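Local coordinates for quinone oxidoreductase (Coxiella burnetii, PDB 3TQH), which binds NADPH and probably uses it to reduce quinones, as a member of the medium-chain dehydrogenase/reductase family, at residues Ala99-His104 with Leu266-Asn271; Leu168-Ala173 with Ala190-Leu195; Lys186-Phe191 with His311-Leu316. One frame throughout, in Å; residues are numbered along the deposited sequence.

Following the chain from the N terminus, the loop 99-104 comes first, after strand 94-98 of the GroES-like part. Interaction 1 closes the longest loop, joining it to 266-271, which follows the last strand of the parallel Rossmann sheet. Interaction 2 is nested inside that loop and pairs helix 164-175 with helix 186-195. Interaction 3 starts on the same second helix, sharing Ala190 and Phe191 with interaction 2, and reaches 311-316 near the C terminus. Its segments alternate with those of interaction 1, so these two loops cross. Interactions 1 and 3 both touch NADPH, one at the nicotinamide and one at the adenosine end, with centres about 26 Å apart.

Interaction 1: Ala99-His104 with Leu266-Asn271; sequences AGFPDH and LLKQFN. With NDP (NADPH dihydro-nicotinamide-adenine-dinucleotide phosphate), chain B.
Phe101 and Lys268 carry this contact through a cation-pi interaction. The ammonium group NZ of Lys268 sits over one face of the Phe101 ring, 3.7 Å from its centroid and 22° off the ring normal. It leans toward the rim, and the nearest ring atom is CE1 of Phe101, 3.4 Å from Lys268 NZ. The neighbouring methylene adds a CH-pi contact over the same ring, with Lys268 CE 4.2 Å from the centroid. Two bends along the lysine chain, about its second and third torsions, bring NZ to the ring, although CB does not point at the loop. Pro102 CB lies over the opposite face of the Phe101 ring, and Tyr73 meets that ring edge-to-face. Lys268 NZ also has a weak hydrogen bond to Thr136 OG1.

The two loops belong to the two parts of a medium-chain dehydrogenase/reductase fold. Residues 99-104 follow strand 94-98 of the GroES-like part, while 266-271 leave strand 262-264 at the edge of the Rossmann sheet. The contact thus joins the two parts beside the nicotinamide, which in this family lies in the cleft between them.

Hydrogen bonds with the backbone of 266-271 hold the NADPH carboxamide. NADPH N7N donates to Leu266 O at 2.7 Å, in a well-bent bond of 130°. NADPH O7N accepts from Lys268 N, also at 2.7 Å, in a fairly straight bond of 164°. Both polar ends of the amide are gripped, which restrains its rotation.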
loop_
_atom_site.group_PDB
_atom_site.type_symbol
_atom_site.label_atom_id
_atom_site.label_comp_id
_atom_site.label_asym_id
_atom_site.label_seq_id
_atom_site.Cartn_x
_atom_site.Cartn_y
_atom_site.Cartn_z
ATOM N N ALA A 99 -8.809 -6.919 4.789
ATOM C CA ALA A 99 -10.154 -7.058 5.333
ATOM C C ALA A 99 -10.978 -5.792 5.100
ATOM O O ALA A 99 -10.488 -4.675 5.265
ATOM C CB ALA A 99 -10.091 -7.398 6.818
ATOM N N GLY A 100 -12.231 -5.978 4.703
ATOM C CA GLY A 100 -13.172 -4.876 4.562
ATOM C C GLY A 100 -12.903 -3.934 3.409
ATOM O O GLY A 100 -13.395 -2.811 3.408
ATOM N N PHE A 101 -12.138 -4.383 2.419
ATOM C CA PHE A 101 -11.762 -3.515 1.311
ATOM C C PHE A 101 -12.841 -3.531 0.245
ATOM O O PHE A 101 -13.267 -4.604 -0.169
ATOM C CB PHE A 101 -10.421 -3.925 0.695
ATOM C CG PHE A 101 -9.983 -3.040 -0.443
ATOM C CD1 PHE A 101 -9.341 -1.834 -0.196
ATOM C CD2 PHE A 101 -10.228 -3.409 -1.766
ATOM C CE1 PHE A 101 -8.940 -1.009 -1.247
ATOM C CE2 PHE A 101 -9.831 -2.593 -2.822
ATOM C CZ PHE A 101 -9.186 -1.392 -2.563
ATOM N N PRO A 102 -13.287 -2.340 -0.204
ATOM C CA PRO A 102 -12.896 -0.999 0.258
ATOM C C PRO A 102 -13.863 -0.321 1.244
ATOM O O PRO A 102 -13.452 0.578 1.980
ATOM C CB PRO A 102 -12.862 -0.201 -1.043
ATOM C CG PRO A 102 -13.930 -0.817 -1.873
ATOM C CD PRO A 102 -14.083 -2.262 -1.441
ATOM N N ASP A 103 -15.123 -0.740 1.264
ATOM C CA ASP A 103 -16.185 0.059 1.900
ATOM C C ASP A 103 -16.328 -0.100 3.422
ATOM O O ASP A 103 -17.077 0.653 4.045
ATOM C CB ASP A 103 -17.530 -0.228 1.215
ATOM C CG ASP A 103 -17.591 0.311 -0.214
ATOM O OD1 ASP A 103 -16.748 1.167 -0.579
ATOM O OD2 ASP A 103 -18.489 -0.113 -0.976
ATOM N N HIS A 104 -15.612 -1.053 4.022
ATOM C CA HIS A 104 -15.715 -1.291 5.463
ATOM C C HIS A 104 -14.347 -1.403 6.133
ATOM O O HIS A 104 -14.032 -2.433 6.726
ATOM C CB HIS A 104 -16.530 -2.562 5.726
ATOM C CG HIS A 104 -17.907 -2.530 5.142
ATOM N ND1 HIS A 104 -18.909 -1.727 5.643
ATOM C CD2 HIS A 104 -18.449 -3.203 4.099
ATOM C CE1 HIS A 104 -20.013 -1.907 4.937
ATOM N NE2 HIS A 104 -19.760 -2.797 3.993
ATOM N N LEU A 266 -4.467 2.466 -11.733
ATOM C CA LEU A 266 -4.300 1.200 -11.038
ATOM C C LEU A 266 -5.250 1.137 -9.855
ATOM O O LEU A 266 -5.296 2.064 -9.042
ATOM C CB LEU A 266 -2.862 1.026 -10.544
ATOM C CG LEU A 266 -2.499 -0.411 -10.154
ATOM C CD1 LEU A 266 -2.058 -1.183 -11.389
ATOM C CD2 LEU A 266 -1.414 -0.456 -9.089
ATOM N N LEU A 267 -6.016 0.047 -9.786
ATOM C CA LEU A 267 -6.780 -0.315 -8.598
ATOM C C LEU A 267 -6.257 -1.658 -8.103
ATOM O O LEU A 267 -6.450 -2.692 -8.755
ATOM C CB LEU A 267 -8.270 -0.417 -8.916
ATOM C CG LEU A 267 -9.017 0.908 -9.112
ATOM C CD1 LEU A 267 -10.336 0.670 -9.836
ATOM C CD2 LEU A 267 -9.245 1.612 -7.774
ATOM N N LYS A 268 -5.571 -1.625 -6.961
ATOM C CA LYS A 268 -5.025 -2.823 -6.332
ATOM C C LYS A 268 -6.105 -3.880 -6.137
ATOM O O LYS A 268 -7.146 -3.607 -5.546
ATOM C CB LYS A 268 -4.402 -2.469 -4.974
ATOM C CG LYS A 268 -3.960 -3.685 -4.138
ATOM C CD LYS A 268 -4.211 -3.465 -2.652
ATOM C CE LYS A 268 -5.685 -3.536 -2.277
ATOM N NZ LYS A 268 -5.986 -2.716 -1.052
ATOM N N GLN A 269 -5.845 -5.080 -6.646
ATOM C CA GLN A 269 -6.722 -6.225 -6.438
ATOM C C GLN A 269 -6.017 -7.262 -5.568
ATOM O O GLN A 269 -4.793 -7.407 -5.636
ATOM C CB GLN A 269 -7.090 -6.865 -7.778
ATOM C CG GLN A 269 -7.889 -5.978 -8.716
ATOM C CD GLN A 269 -8.168 -6.665 -10.043
ATOM O OE1 GLN A 269 -8.640 -7.805 -10.080
ATOM N NE2 GLN A 269 -7.878 -5.975 -11.142
ATOM N N PHE A 270 -6.784 -7.990 -4.761
ATOM C CA PHE A 270 -6.216 -9.094 -3.999
ATOM C C PHE A 270 -5.919 -10.278 -4.917
ATOM O O PHE A 270 -6.803 -10.753 -5.630
ATOM C CB PHE A 270 -7.128 -9.543 -2.859
ATOM C CG PHE A 270 -6.428 -10.421 -1.857
ATOM C CD1 PHE A 270 -5.635 -9.858 -0.862
ATOM C CD2 PHE A 270 -6.513 -11.803 -1.941
ATOM C CE1 PHE A 270 -4.963 -10.650 0.050
ATOM C CE2 PHE A 270 -5.845 -12.615 -1.023
ATOM C CZ PHE A 270 -5.065 -12.035 -0.028
ATOM N N ASN A 271 -4.671 -10.738 -4.900
ATOM C CA ASN A 271 -4.269 -11.913 -5.664
ATOM C C ASN A 271 -3.505 -12.911 -4.798
ATOM O O ASN A 271 -2.379 -12.655 -4.371
ATOM C CB ASN A 271 -3.434 -11.510 -6.884
ATOM C CG ASN A 271 -3.185 -12.685 -7.834
ATOM O OD1 ASN A 271 -2.453 -13.624 -7.507
ATOM N ND2 ASN A 271 -3.803 -12.636 -9.009
HETATM P PA NDP B . 3.800 6.854 1.154
HETATM O O1A NDP B . 3.202 7.796 2.120
HETATM O O2A NDP B . 4.361 5.669 1.829
HETATM O O5B NDP B . 4.968 7.580 0.323
HETATM C C5B NDP B . 5.844 8.463 0.998
HETATM C C4B NDP B . 7.030 8.796 0.106
HETATM O O4B NDP B . 6.636 9.751 -0.858
HETATM C C3B NDP B . 8.216 9.403 0.844
HETATM O O3B NDP B . 9.264 8.461 0.915
HETATM C C2B NDP B . 8.608 10.634 0.032
HETATM O O2B NDP B . 9.981 10.666 -0.289
HETATM C C1B NDP B . 7.773 10.494 -1.230
HETATM N N9A NDP B . 7.338 11.768 -1.824
HETATM C C8A NDP B . 6.502 12.700 -1.262
HETATM N N7A NDP B . 6.331 13.709 -2.140
HETATM C C5A NDP B . 7.043 13.435 -3.252
HETATM C C6A NDP B . 7.214 14.138 -4.437
HETATM N N6A NDP B . 6.609 15.302 -4.602
HETATM N N1A NDP B . 8.019 13.618 -5.426
HETATM C C2A NDP B . 8.644 12.395 -5.230
HETATM N N3A NDP B . 8.469 11.691 -4.052
HETATM C C4A NDP B . 7.679 12.212 -3.074
HETATM O O3 NDP B . 2.724 6.437 0.031
HETATM P PN NDP B . 2.523 4.975 -0.626
HETATM O O1N NDP B . 1.879 4.087 0.365
HETATM O O2N NDP B . 3.735 4.509 -1.315
HETATM O O5D NDP B . 1.423 5.341 -1.739
HETATM C C5D NDP B . 1.644 6.354 -2.701
HETATM C C4D NDP B . 0.318 6.760 -3.335
HETATM O O4D NDP B . -0.268 5.654 -3.994
HETATM C C3D NDP B . -0.675 7.247 -2.290
HETATM O O3D NDP B . -1.301 8.423 -2.749
HETATM C C2D NDP B . -1.656 6.102 -2.146
HETATM O O2D NDP B . -2.948 6.535 -1.765
HETATM C C1D NDP B . -1.599 5.466 -3.539
HETATM N N1N NDP B . -1.957 4.029 -3.592
HETATM C C2N NDP B . -2.886 3.638 -4.524
HETATM C C3N NDP B . -3.334 2.323 -4.618
HETATM C C7N NDP B . -4.350 1.911 -5.643
HETATM O O7N NDP B . -4.771 0.565 -5.674
HETATM N N7N NDP B . -4.839 2.816 -6.490
HETATM C C4N NDP B . -2.773 1.313 -3.657
HETATM C C5N NDP B . -1.757 1.799 -2.674
HETATM C C6N NDP B . -1.397 3.144 -2.698
HETATM P P2B NDP B . 10.974 11.732 0.398
HETATM O O1X NDP B . 12.392 11.326 0.082
HETATM O O2X NDP B . 10.787 11.725 1.896
HETATM O O3X NDP B . 10.741 13.124 -0.123
#

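Interaction 2: Leu168-Ala173 with Ala190-Leu195; sequences LAIQLA and AFLKAL
Segments 168-173 and 190-195, on helices 164-175 and 186-195, run side by side in roughly the same direction. The axes of the two segments approach to 9.8 Å, with 31° between their directions. The nearest CA atoms are those of Gln171 and Leu195, 5.8 Å apart. Both helices belong to the Rossmann-type nucleotide-binding domain. Strand 179-184 links them, and the contact packs two neighbouring helices on the parallel sheet. The contact is van der Waals packing, mostly buried, with no hydrogen bond between the segments.

Ile170 uses two branches. Its CD1 meets CD2 of Leu192 at 3.5 Å, and the two side chains cross at about a right angle. Its CG2, anti to the backbone N, lies 4.2 Å from CB of Leu195. Ile170 and Leu192 both also rest on Thr182 of strand 179-184, so this pair packs at once between the helices and against the sheet.

Gln171 passes obliquely by Leu195, with its amide end beside the two leucine methyls. With CG beside the backbone N (chi1 -66°), the chain extends past the leucine. The methylene CG of Gln171 is 4.1 Å from CB of Leu195. The amide end is fixed elsewhere: NE2 donates to His167 O and OE1 accepts from Arg288 N. The same Gln171 CG is 3.8 Å from the backbone O of Leu195.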
loop_
_atom_site.group_PDB
_atom_site.type_symbol
_atom_site.label_atom_id
_atom_site.label_comp_id
_atom_site.label_asym_id
_atom_site.label_seq_id
_atom_site.Cartn_x
_atom_site.Cartn_y
_atom_site.Cartn_z
ATOM N N LEU A 168 9.377 -1.105 -2.360
ATOM C CA LEU A 168 9.137 -2.463 -2.837
ATOM C C LEU A 168 9.246 -2.523 -4.360
ATOM O O LEU A 168 9.885 -3.433 -4.904
ATOM C CB LEU A 168 7.768 -2.970 -2.371
ATOM C CG LEU A 168 7.651 -3.223 -0.860
ATOM C CD1 LEU A 168 6.241 -3.660 -0.464
ATOM C CD2 LEU A 168 8.668 -4.262 -0.402
ATOM N N ALA A 169 8.622 -1.551 -5.031
ATOM C CA ALA A 169 8.631 -1.454 -6.492
ATOM C C ALA A 169 10.050 -1.380 -7.032
ATOM O O ALA A 169 10.393 -2.064 -7.992
ATOM C CB ALA A 169 7.827 -0.236 -6.951
ATOM N N ILE A 170 10.875 -0.554 -6.402
ATOM C CA ILE A 170 12.289 -0.467 -6.760
ATOM C C ILE A 170 12.981 -1.823 -6.698
ATOM O O ILE A 170 13.726 -2.187 -7.605
ATOM C CB ILE A 170 13.050 0.506 -5.838
ATOM C CG1 ILE A 170 12.648 1.950 -6.158
ATOM C CG2 ILE A 170 14.573 0.298 -5.988
ATOM C CD1 ILE A 170 13.218 2.971 -5.196
ATOM N N GLN A 171 12.741 -2.566 -5.628
ATOM C CA GLN A 171 13.385 -3.869 -5.466
ATOM C C GLN A 171 12.855 -4.847 -6.500
ATOM O O GLN A 171 13.626 -5.574 -7.122
ATOM C CB GLN A 171 13.144 -4.426 -4.076
ATOM C CG GLN A 171 13.779 -3.628 -2.989
ATOM C CD GLN A 171 13.380 -4.139 -1.631
ATOM O OE1 GLN A 171 13.942 -5.117 -1.152
ATOM N NE2 GLN A 171 12.399 -3.487 -1.005
ATOM N N LEU A 172 11.536 -4.854 -6.677
ATOM C CA LEU A 172 10.903 -5.715 -7.666
ATOM C C LEU A 172 11.342 -5.373 -9.087
ATOM O O LEU A 172 11.578 -6.275 -9.888
ATOM C CB LEU A 172 9.378 -5.671 -7.536
ATOM C CG LEU A 172 8.827 -6.378 -6.286
ATOM C CD1 LEU A 172 7.336 -6.081 -6.091
ATOM C CD2 LEU A 172 9.086 -7.882 -6.339
ATOM N N ALA A 173 11.481 -4.084 -9.390
ATOM C CA ALA A 173 11.940 -3.645 -10.717
ATOM C C ALA A 173 13.388 -4.053 -10.990
ATOM O O ALA A 173 13.729 -4.409 -12.112
ATOM C CB ALA A 173 11.791 -2.141 -10.859
ATOM N N ALA A 190 20.979 7.307 -0.424
ATOM C CA ALA A 190 21.764 6.124 -0.044
ATOM C C ALA A 190 20.890 4.887 0.210
ATOM O O ALA A 190 21.248 3.773 -0.170
ATOM C CB ALA A 190 22.608 6.432 1.185
ATOM N N PHE A 191 19.748 5.092 0.856
ATOM C CA PHE A 191 18.785 4.023 1.111
ATOM C C PHE A 191 18.305 3.382 -0.198
ATOM O O PHE A 191 18.274 2.161 -0.329
ATOM C CB PHE A 191 17.604 4.593 1.913
ATOM C CG PHE A 191 16.477 3.628 2.137
ATOM C CD1 PHE A 191 16.555 2.667 3.135
ATOM C CD2 PHE A 191 15.316 3.702 1.376
ATOM C CE1 PHE A 191 15.497 1.776 3.359
ATOM C CE2 PHE A 191 14.258 2.817 1.593
ATOM C CZ PHE A 191 14.353 1.855 2.586
ATOM N N LEU A 192 17.954 4.215 -1.170
ATOM C CA LEU A 192 17.401 3.727 -2.429
ATOM C C LEU A 192 18.458 3.117 -3.354
ATOM O O LEU A 192 18.178 2.156 -4.067
ATOM C CB LEU A 192 16.634 4.850 -3.139
ATOM C CG LEU A 192 15.401 5.344 -2.383
ATOM C CD1 LEU A 192 14.732 6.505 -3.131
ATOM C CD2 LEU A 192 14.411 4.199 -2.142
ATOM N N LYS A 193 19.667 3.669 -3.342
ATOM C CA LYS A 193 20.780 3.077 -4.087
ATOM C C LYS A 193 21.001 1.645 -3.619
ATOM O O LYS A 193 21.101 0.727 -4.440
ATOM C CB LYS A 193 22.062 3.890 -3.914
ATOM C CG LYS A 193 22.086 5.188 -4.726
ATOM C CD LYS A 193 22.691 4.991 -6.115
ATOM C CE LYS A 193 22.846 6.313 -6.853
ATOM N NZ LYS A 193 23.816 6.207 -7.985
ATOM N N ALA A 194 21.041 1.462 -2.300
ATOM C CA ALA A 194 21.243 0.140 -1.696
ATOM C C ALA A 194 20.132 -0.866 -2.039
ATOM O O ALA A 194 20.385 -2.071 -2.074
ATOM C CB ALA A 194 21.402 0.267 -0.179
ATOM N N LEU A 195 18.918 -0.376 -2.292
ATOM C CA LEU A 195 17.798 -1.243 -2.696
ATOM C C LEU A 195 17.780 -1.576 -4.192
ATOM O O LEU A 195 17.018 -2.440 -4.620
ATOM C CB LEU A 195 16.451 -0.620 -2.310
ATOM C CG LEU A 195 16.105 -0.480 -0.826
ATOM C CD1 LEU A 195 14.652 -0.069 -0.700
ATOM C CD2 LEU A 195 16.362 -1.759 -0.056
#

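Interaction 3: Lys186-Phe191 with His311-Leu316; sequences KRNHAF and HVRGKL. With NDP (NADPH dihydro-nicotinamide-adenine-dinucleotide phosphate), chain B.
Arg187, Asn188 and Phe191 of segment 186-191, on helix 186-195, meet Arg313 of the loop leading into strand 315-319. The helix follows the second strand of the Rossmann fold, and the contact lies beside the adenosine 2'-phosphate of NADPH.

Arg187 comes near Arg313 chiefly through its backbone, with its O 3.5 Å from Arg313 NH2. The Asn188 side chain reaches between the phosphate and the arginine. The Asn188 and Arg313 side chains run past one another in opposite senses, with the amide and guanidinium planes 71° apart.

Phe191 takes Arg313 over one ring face. CG of Phe191 is anti to the backbone N (chi1 175°), which sends the ring out along the arginine chain. Arg313 CD stands almost over the ring centre, 3.8 Å from the centroid, in a CH-pi contact. The guanidinium is off-centre in a cation-pi contact, its plane 34° from that of the ring.

On the loop, Val312 O accepts a hydrogen bond from NADPH O3B at 3.2 Å. The phosphate lies at the edge of the His311 ring, where NADPH O2X is 3.1 Å from His311 CD2.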
loop_
_atom_site.group_PDB
_atom_site.type_symbol
_atom_site.label_atom_id
_atom_site.label_comp_id
_atom_site.label_asym_id
_atom_site.label_seq_id
_atom_site.Cartn_x
_atom_site.Cartn_y
_atom_site.Cartn_z
ATOM N N LYS A 186 17.380 13.951 -0.637
ATOM C CA LYS A 186 18.804 13.646 -0.486
ATOM C C LYS A 186 19.013 12.624 0.628
ATOM O O LYS A 186 19.833 11.713 0.509
ATOM C CB LYS A 186 19.595 14.927 -0.172
ATOM C CG LYS A 186 21.097 14.722 0.014
ATOM C CD LYS A 186 21.801 16.019 0.435
ATOM C CE LYS A 186 23.221 15.757 0.952
ATOM N NZ LYS A 186 23.831 16.951 1.612
ATOM N N ARG A 187 18.250 12.799 1.704
ATOM C CA ARG A 187 18.254 11.915 2.869
ATOM C C ARG A 187 17.988 10.432 2.545
ATOM O O ARG A 187 18.458 9.548 3.265
ATOM C CB ARG A 187 17.202 12.424 3.870
ATOM C CG ARG A 187 17.014 11.562 5.089
ATOM C CD ARG A 187 16.000 12.150 6.049
ATOM N NE ARG A 187 16.026 11.415 7.316
ATOM C CZ ARG A 187 16.915 11.606 8.291
ATOM N NH1 ARG A 187 17.868 12.529 8.178
ATOM N NH2 ARG A 187 16.846 10.874 9.397
ATOM N N ASN A 188 17.229 10.168 1.480
ATOM C CA ASN A 188 16.879 8.795 1.086
ATOM C C ASN A 188 17.706 8.233 -0.088
ATOM O O ASN A 188 17.527 7.084 -0.475
ATOM C CB ASN A 188 15.385 8.722 0.753
ATOM C CG ASN A 188 14.497 8.943 1.966
ATOM O OD1 ASN A 188 13.516 9.678 1.899
ATOM N ND2 ASN A 188 14.823 8.295 3.070
ATOM N N HIS A 189 18.617 9.037 -0.627
ATOM C CA HIS A 189 19.462 8.661 -1.769
ATOM C C HIS A 189 20.199 7.342 -1.504
ATOM O O HIS A 189 20.040 6.374 -2.253
ATOM C CB HIS A 189 20.446 9.809 -2.040
ATOM C CG HIS A 189 21.349 9.611 -3.220
ATOM N ND1 HIS A 189 22.511 8.868 -3.157
ATOM C CD2 HIS A 189 21.310 10.139 -4.469
ATOM C CE1 HIS A 189 23.122 8.908 -4.330
ATOM N NE2 HIS A 189 22.414 9.674 -5.143
ATOM N N ALA A 190 20.979 7.307 -0.424
ATOM C CA ALA A 190 21.764 6.124 -0.044
ATOM C C ALA A 190 20.890 4.887 0.210
ATOM O O ALA A 190 21.248 3.773 -0.170
ATOM C CB ALA A 190 22.608 6.432 1.185
ATOM N N PHE A 191 19.748 5.092 0.856
ATOM C CA PHE A 191 18.785 4.023 1.111
ATOM C C PHE A 191 18.305 3.382 -0.198
ATOM O O PHE A 191 18.274 2.161 -0.329
ATOM C CB PHE A 191 17.604 4.593 1.913
ATOM C CG PHE A 191 16.477 3.628 2.137
ATOM C CD1 PHE A 191 16.555 2.667 3.135
ATOM C CD2 PHE A 191 15.316 3.702 1.376
ATOM C CE1 PHE A 191 15.497 1.776 3.359
ATOM C CE2 PHE A 191 14.258 2.817 1.593
ATOM C CZ PHE A 191 14.353 1.855 2.586
ATOM N N HIS A 311 6.180 11.875 3.990
ATOM C CA HIS A 311 7.618 11.609 4.009
ATOM C C HIS A 311 8.015 10.363 4.822
ATOM O O HIS A 311 9.153 10.226 5.264
ATOM C CB HIS A 311 8.361 12.869 4.450
ATOM C CG HIS A 311 8.293 13.964 3.433
ATOM N ND1 HIS A 311 7.598 15.135 3.637
ATOM C CD2 HIS A 311 8.779 14.032 2.173
ATOM C CE1 HIS A 311 7.686 15.891 2.556
ATOM N NE2 HIS A 311 8.399 15.243 1.655
ATOM N N VAL A 312 7.084 9.433 4.972
ATOM C CA VAL A 312 7.399 8.168 5.612
ATOM C C VAL A 312 8.292 7.337 4.689
ATOM O O VAL A 312 7.995 7.174 3.507
ATOM C CB VAL A 312 6.129 7.365 5.957
ATOM C CG1 VAL A 312 6.495 5.987 6.456
ATOM C CG2 VAL A 312 5.321 8.096 6.995
ATOM N N ARG A 313 9.400 6.846 5.239
ATOM C CA ARG A 313 10.252 5.887 4.552
ATOM C C ARG A 313 9.693 4.513 4.885
ATOM O O ARG A 313 9.478 4.204 6.057
ATOM C CB ARG A 313 11.698 6.005 5.034
ATOM C CG ARG A 313 12.664 5.069 4.330
ATOM C CD ARG A 313 13.948 4.862 5.111
ATOM N NE ARG A 313 14.829 6.021 5.037
ATOM C CZ ARG A 313 16.140 5.992 5.270
ATOM N NH1 ARG A 313 16.747 4.857 5.610
ATOM N NH2 ARG A 313 16.856 7.105 5.160
ATOM N N GLY A 314 9.434 3.702 3.863
ATOM C CA GLY A 314 8.867 2.365 4.066
ATOM C C GLY A 314 7.471 2.360 4.674
ATOM O O GLY A 314 6.583 3.088 4.222
ATOM N N LYS A 315 7.282 1.544 5.710
ATOM C CA LYS A 315 5.956 1.285 6.267
ATOM C C LYS A 315 5.866 1.635 7.740
ATOM O O LYS A 315 6.823 1.438 8.495
ATOM C CB LYS A 315 5.594 -0.194 6.101
ATOM C CG LYS A 315 5.349 -0.654 4.670
ATOM C CD LYS A 315 4.140 0.008 4.013
ATOM C CE LYS A 315 2.821 -0.336 4.703
ATOM N NZ LYS A 315 1.651 0.204 3.951
ATOM N N LEU A 316 4.707 2.169 8.130
ATOM C CA LEU A 316 4.331 2.295 9.531
ATOM C C LEU A 316 3.400 1.133 9.830
ATOM O O LEU A 316 2.614 0.724 8.965
ATOM C CB LEU A 316 3.609 3.619 9.802
ATOM C CG LEU A 316 4.306 4.922 9.399
ATOM C CD1 LEU A 316 3.412 6.109 9.743
ATOM C CD2 LEU A 316 5.669 5.053 10.067
HETATM P PA NDP B . 3.800 6.854 1.154
HETATM O O1A NDP B . 3.202 7.796 2.120
HETATM O O2A NDP B . 4.361 5.669 1.829
HETATM O O5B NDP B . 4.968 7.580 0.323
HETATM C C5B NDP B . 5.844 8.463 0.998
HETATM C C4B NDP B . 7.030 8.796 0.106
HETATM O O4B NDP B . 6.636 9.751 -0.858
HETATM C C3B NDP B . 8.216 9.403 0.844
HETATM O O3B NDP B . 9.264 8.461 0.915
HETATM C C2B NDP B . 8.608 10.634 0.032
HETATM O O2B NDP B . 9.981 10.666 -0.289
HETATM C C1B NDP B . 7.773 10.494 -1.230
HETATM N N9A NDP B . 7.338 11.768 -1.824
HETATM C C8A NDP B . 6.502 12.700 -1.262
HETATM N N7A NDP B . 6.331 13.709 -2.140
HETATM C C5A NDP B . 7.043 13.435 -3.252
HETATM C C6A NDP B . 7.214 14.138 -4.437
HETATM N N6A NDP B . 6.609 15.302 -4.602
HETATM N N1A NDP B . 8.019 13.618 -5.426
HETATM C C2A NDP B . 8.644 12.395 -5.230
HETATM N N3A NDP B . 8.469 11.691 -4.052
HETATM C C4A NDP B . 7.679 12.212 -3.074
HETATM O O3 NDP B . 2.724 6.437 0.031
HETATM P PN NDP B . 2.523 4.975 -0.626
HETATM O O1N NDP B . 1.879 4.087 0.365
HETATM O O2N NDP B . 3.735 4.509 -1.315
HETATM O O5D NDP B . 1.423 5.341 -1.739
HETATM C C5D NDP B . 1.644 6.354 -2.701
HETATM C C4D NDP B . 0.318 6.760 -3.335
HETATM O O4D NDP B . -0.268 5.654 -3.994
HETATM C C3D NDP B . -0.675 7.247 -2.290
HETATM O O3D NDP B . -1.301 8.423 -2.749
HETATM C C2D NDP B . -1.656 6.102 -2.146
HETATM O O2D NDP B . -2.948 6.535 -1.765
HETATM C C1D NDP B . -1.599 5.466 -3.539
HETATM N N1N NDP B . -1.957 4.029 -3.592
HETATM C C2N NDP B . -2.886 3.638 -4.524
HETATM C C3N NDP B . -3.334 2.323 -4.618
HETATM C C7N NDP B . -4.350 1.911 -5.643
HETATM O O7N NDP B . -4.771 0.565 -5.674
HETATM N N7N NDP B . -4.839 2.816 -6.490
HETATM C C4N NDP B . -2.773 1.313 -3.657
HETATM C C5N NDP B . -1.757 1.799 -2.674
HETATM C C6N NDP B . -1.397 3.144 -2.698
HETATM P P2B NDP B . 10.974 11.732 0.398
HETATM O O1X NDP B . 12.392 11.326 0.082
HETATM O O2X NDP B . 10.787 11.725 1.896
HETATM O O3X NDP B . 10.741 13.124 -0.123
#